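PDB 1H0H: formate dehydrogenase subunit beta from Desulfovibrio gigas, which carries electrons through three [4Fe-4S] clusters as the electron-transfer subunit of an enzyme that reversibly oxidises formate to carbon dioxide. Local coordinates for residues Phe68-Arg73 and Leu207-Ala212. Sequence-based numbering, arbitrary orientation.
With SF4 (iron/sulfur cluster), chain N; SF4 (iron/sulfur cluster), chain M.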
ATOM      1  N   PHE B  68     -12.968 -23.243   0.186  1.00 13.99           N
ATOM      2  CA  PHE B  68     -13.956 -23.852  -0.702  1.00 14.70           C
ATOM      3  C   PHE B  68     -15.012 -22.809  -1.072  1.00 14.21           C
ATOM      4  O   PHE B  68     -15.890 -22.489  -0.269  1.00 15.16           O
ATOM      5  CB  PHE B  68     -14.617 -25.016   0.056  1.00 14.88           C
ATOM      6  CG  PHE B  68     -15.288 -26.020  -0.816  1.00 15.11           C
ATOM      7  CD1 PHE B  68     -14.561 -27.062  -1.392  1.00 15.56           C
ATOM      8  CD2 PHE B  68     -16.647 -25.974  -1.021  1.00 15.68           C
ATOM      9  CE1 PHE B  68     -15.202 -28.033  -2.208  1.00 16.16           C
ATOM     10  CE2 PHE B  68     -17.277 -26.919  -1.833  1.00 17.19           C
ATOM     11  CZ  PHE B  68     -16.557 -27.946  -2.419  1.00 15.43           C
ATOM     12  N   PRO B  69     -14.934 -22.253  -2.273  1.00 16.76           N
ATOM     13  CA  PRO B  69     -15.888 -21.215  -2.720  1.00 15.23           C
ATOM     14  C   PRO B  69     -17.165 -21.887  -3.235  1.00 16.56           C
ATOM     15  O   PRO B  69     -17.360 -22.068  -4.437  1.00 15.47           O
ATOM     16  CB  PRO B  69     -15.160 -20.524  -3.876  1.00 16.57           C
ATOM     17  CG  PRO B  69     -14.070 -21.406  -4.281  1.00 17.08           C
ATOM     18  CD  PRO B  69     -13.907 -22.543  -3.277  1.00 17.15           C
ATOM     19  N   ASP B  70     -18.044 -22.189  -2.287  1.00 16.14           N
ATOM     20  CA  ASP B  70     -19.218 -23.009  -2.494  1.00 16.18           C
ATOM     21  C   ASP B  70     -20.316 -22.301  -3.291  1.00 15.30           C
ATOM     22  O   ASP B  70     -20.472 -21.086  -3.216  1.00 15.27           O
ATOM     23  CB  ASP B  70     -19.712 -23.440  -1.111  1.00 17.26           C
ATOM     24  CG  ASP B  70     -20.477 -24.708  -1.137  1.00 16.43           C
ATOM     25  OD1 ASP B  70     -20.703 -25.263  -2.236  1.00 16.06           O
ATOM     26  OD2 ASP B  70     -20.915 -25.213  -0.088  1.00 17.86           O
ATOM     27  N   GLN B  71     -21.021 -23.073  -4.103  1.00 15.34           N
ATOM     28  CA  GLN B  71     -22.143 -22.610  -4.894  1.00 15.85           C
ATOM     29  C   GLN B  71     -22.837 -23.882  -5.411  1.00 15.78           C
ATOM     30  O   GLN B  71     -22.282 -24.978  -5.328  1.00 14.25           O
ATOM     31  CB  GLN B  71     -21.671 -21.764  -6.090  1.00 16.10           C
ATOM     32  CG  GLN B  71     -20.834 -22.580  -7.055  1.00 17.28           C
ATOM     33  CD  GLN B  71     -20.370 -21.822  -8.319  1.00 18.57           C
ATOM     34  OE1 GLN B  71     -19.215 -21.403  -8.410  1.00 18.57           O
ATOM     35  NE2 GLN B  71     -21.264 -21.681  -9.297  1.00 19.59           N
ATOM     36  N   CYS B  72     -24.027 -23.714  -5.980  1.00 15.87           N
ATOM     37  CA  CYS B  72     -24.761 -24.820  -6.592  1.00 14.60           C
ATOM     38  C   CYS B  72     -23.860 -25.569  -7.586  1.00 14.73           C
ATOM     39  O   CYS B  72     -23.083 -24.944  -8.306  1.00 15.72           O
ATOM     40  CB  CYS B  72     -25.965 -24.278  -7.338  1.00 14.05           C
ATOM     41  SG  CYS B  72     -26.782 -25.489  -8.381  1.00 16.46           S
ATOM     42  N   ARG B  73     -23.989 -26.887  -7.659  1.00 14.26           N
ATOM     43  CA  ARG B  73     -23.136 -27.678  -8.557  1.00 15.69           C
ATOM     44  C   ARG B  73     -23.687 -27.792  -9.972  1.00 14.77           C
ATOM     45  O   ARG B  73     -23.043 -28.356 -10.824  1.00 16.47           O
ATOM     46  CB  ARG B  73     -22.989 -29.095  -8.024  1.00 14.39           C
ATOM     47  CG  ARG B  73     -22.504 -29.158  -6.591  1.00 15.25           C
ATOM     48  CD  ARG B  73     -21.078 -28.613  -6.348  1.00 13.61           C
ATOM     49  NE  ARG B  73     -20.613 -29.074  -5.044  1.00 14.41           N
ATOM     50  CZ  ARG B  73     -20.919 -28.484  -3.893  1.00 12.96           C
ATOM     51  NH1 ARG B  73     -21.700 -27.388  -3.872  1.00 13.36           N
ATOM     52  NH2 ARG B  73     -20.448 -28.992  -2.769  1.00 13.29           N
ATOM     53  N   LEU B 207     -12.781 -32.231   4.686  1.00 14.67           N
ATOM     54  CA  LEU B 207     -11.942 -31.294   5.435  1.00 14.33           C
ATOM     55  C   LEU B 207     -12.194 -29.885   4.901  1.00 14.46           C
ATOM     56  O   LEU B 207     -11.919 -28.890   5.579  1.00 15.35           O
ATOM     57  CB  LEU B 207     -10.465 -31.649   5.296  1.00 13.90           C
ATOM     58  CG  LEU B 207     -10.087 -32.961   5.962  1.00 14.30           C
ATOM     59  CD1 LEU B 207      -8.670 -33.326   5.660  1.00 14.66           C
ATOM     60  CD2 LEU B 207     -10.317 -32.839   7.449  1.00 14.70           C
ATOM     61  N   TYR B 208     -12.732 -29.798   3.695  1.00 14.95           N
ATOM     62  CA  TYR B 208     -13.089 -28.491   3.126  1.00 14.86           C
ATOM     63  C   TYR B 208     -14.517 -28.107   3.484  1.00 16.78           C
ATOM     64  O   TYR B 208     -14.800 -26.953   3.834  1.00 18.35           O
ATOM     65  CB  TYR B 208     -12.955 -28.479   1.604  1.00 14.63           C
ATOM     66  CG  TYR B 208     -11.536 -28.581   1.084  1.00 15.40           C
ATOM     67  CD1 TYR B 208     -10.823 -29.782   1.158  1.00 14.67           C
ATOM     68  CD2 TYR B 208     -10.920 -27.485   0.497  1.00 15.83           C
ATOM     69  CE1 TYR B 208      -9.523 -29.874   0.679  1.00 15.73           C
ATOM     70  CE2 TYR B 208      -9.621 -27.573  -0.011  1.00 16.22           C
ATOM     71  CZ  TYR B 208      -8.924 -28.761   0.085  1.00 14.94           C
ATOM     72  OH  TYR B 208      -7.625 -28.831  -0.404  1.00 14.73           O
ATOM     73  N   HIS B 209     -15.421 -29.071   3.394  1.00 16.00           N
ATOM     74  CA  HIS B 209     -16.828 -28.807   3.679  1.00 16.52           C
ATOM     75  C   HIS B 209     -17.542 -30.131   3.809  1.00 16.34           C
ATOM     76  O   HIS B 209     -17.267 -31.066   3.046  1.00 14.49           O
ATOM     77  CB  HIS B 209     -17.452 -27.975   2.554  1.00 16.97           C
ATOM     78  CG  HIS B 209     -18.899 -27.673   2.751  1.00 17.31           C
ATOM     79  ND1 HIS B 209     -19.413 -27.275   3.963  1.00 17.53           N
ATOM     80  CD2 HIS B 209     -19.946 -27.714   1.888  1.00 17.30           C
ATOM     81  CE1 HIS B 209     -20.711 -27.061   3.837  1.00 18.72           C
ATOM     82  NE2 HIS B 209     -21.062 -27.331   2.590  1.00 16.95           N
ATOM     83  N   GLU B 210     -18.423 -30.222   4.802  1.00 17.59           N
ATOM     84  CA  GLU B 210     -19.108 -31.493   5.095  1.00 19.50           C
ATOM     85  C   GLU B 210     -19.909 -32.007   3.918  1.00 18.68           C
ATOM     86  O   GLU B 210     -20.156 -33.208   3.793  1.00 19.94           O
ATOM     87  CB  GLU B 210     -20.009 -31.356   6.322  1.00 21.94           C
ATOM     88  CG  GLU B 210     -21.096 -30.285   6.226  1.00 24.23           C
ATOM     89  CD  GLU B 210     -21.899 -30.145   7.532  1.00 25.66           C
ATOM     90  OE1 GLU B 210     -22.047 -31.145   8.284  1.00 27.13           O
ATOM     91  OE2 GLU B 210     -22.375 -29.027   7.821  1.00 27.71           O
ATOM     92  N   TYR B 211     -20.291 -31.096   3.039  1.00 20.42           N
ATOM     93  CA  TYR B 211     -21.100 -31.447   1.890  1.00 19.72           C
ATOM     94  C   TYR B 211     -20.373 -31.211   0.588  1.00 19.41           C
ATOM     95  O   TYR B 211     -20.998 -31.067  -0.451  1.00 19.67           O
ATOM     96  CB  TYR B 211     -22.406 -30.670   1.905  1.00 21.49           C
ATOM     97  CG  TYR B 211     -23.237 -30.876   3.154  1.00 22.71           C
ATOM     98  CD1 TYR B 211     -23.651 -32.145   3.544  1.00 24.73           C
ATOM     99  CD2 TYR B 211     -23.626 -29.797   3.932  1.00 22.53           C
ATOM    100  CE1 TYR B 211     -24.426 -32.323   4.686  1.00 26.09           C
ATOM    101  CE2 TYR B 211     -24.405 -29.958   5.049  1.00 23.29           C
ATOM    102  CZ  TYR B 211     -24.800 -31.213   5.434  1.00 25.49           C
ATOM    103  OH  TYR B 211     -25.578 -31.370   6.565  1.00 26.64           O
ATOM    104  N   ALA B 212     -19.052 -31.219   0.648  1.00 20.31           N
ATOM    105  CA  ALA B 212     -18.210 -31.113  -0.545  1.00 19.40           C
ATOM    106  C   ALA B 212     -18.544 -32.178  -1.595  1.00 19.63           C
ATOM    107  O   ALA B 212     -18.604 -31.851  -2.782  1.00 18.46           O
ATOM    108  CB  ALA B 212     -16.758 -31.182  -0.178  1.00 19.46           C
TER
HETATM  109 FE1  SF4 N1013     -28.469 -28.989  -5.197  1.00 17.36          FE
HETATM  110 FE2  SF4 N1013     -27.757 -27.185  -7.160  1.00 17.49          FE
HETATM  111 FE3  SF4 N1013     -27.653 -30.010  -7.629  1.00 17.77          FE
HETATM  112 FE4  SF4 N1013     -30.095 -28.747  -7.347  1.00 17.28          FE
HETATM  113  S1  SF4 N1013     -28.540 -28.445  -9.109  1.00 17.91           S
HETATM  114  S2  SF4 N1013     -29.544 -30.630  -6.376  1.00 18.19           S
HETATM  115  S3  SF4 N1013     -29.560 -27.076  -5.762  1.00 19.34           S
HETATM  116  S4  SF4 N1013     -26.334 -28.722  -6.126  1.00 17.78           S
HETATM  117 FE1  SF4 M1012     -22.973 -16.398 -11.067  1.00 19.53          FE
HETATM  118 FE2  SF4 M1012     -20.873 -17.440  -9.631  1.00 18.29          FE
HETATM  119 FE3  SF4 M1012     -23.357 -18.665  -9.575  1.00 18.26          FE
HETATM  120 FE4  SF4 M1012     -22.950 -16.249  -8.315  1.00 17.37          FE
HETATM  121  S1  SF4 M1012     -21.921 -18.281  -7.867  1.00 19.88           S
HETATM  122  S2  SF4 M1012     -24.692 -16.881  -9.669  1.00 18.20           S
HETATM  123  S3  SF4 M1012     -21.486 -15.218  -9.612  1.00 17.26           S
HETATM  124  S4  SF4 M1012     -22.123 -18.455 -11.463  1.00 19.87           S
HETATM  125  O   HOH W   1     -19.359 -31.727  -5.413  1.00 26.02           O
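The F68 ring has H209 CB over one face, while Y208 CB and A212 CB approach it obliquely: F68 CD1 lies 3.7 Å from Y208 CB, and F68 CZ 3.9 Å from A212 CB. D70 CG sits at the ring edge, in plane, and F199 stacks on the ring. With CG anti to the backbone N (chi1 -160°), F68 reaches into the bend of 207-212, where a type I turn from H209 to A212 is closed by A212 N donating to H209 O.

The H209 imidazole has Y211 N over one face, offset toward the rim. The D70 carboxylate is turned 68° from this ring; D70 OD2 comes within 3.3 Å of H209 CD2 but is not hydrogen-bonded to the imidazole, and pairs instead with R53.

At the edge of the R73 guanidinium lie A212 O and a water. R73 NH2 gives A212 O a long, weak but nearly straight hydrogen bond (3.4 Å, 176°), and the water accepts from R73 NE and donates to the same oxygen. R73 NH1 forms a salt bridge with D70 OD1 (2.9 Å), its hydrogen bond poorly angled, and bonds weakly to Q71 O, which should restrain rotation of the group.

R73 N lies 3.3 Å from sulfide S4 of the cluster whose iron FE2 is bound by C72 SG. Loop 207-212 packs against the last part of the 51-59/62-70 hairpin, just before the chain enters a cysteine-ligated [4Fe-4S] site of a ferredoxin-type dicluster domain.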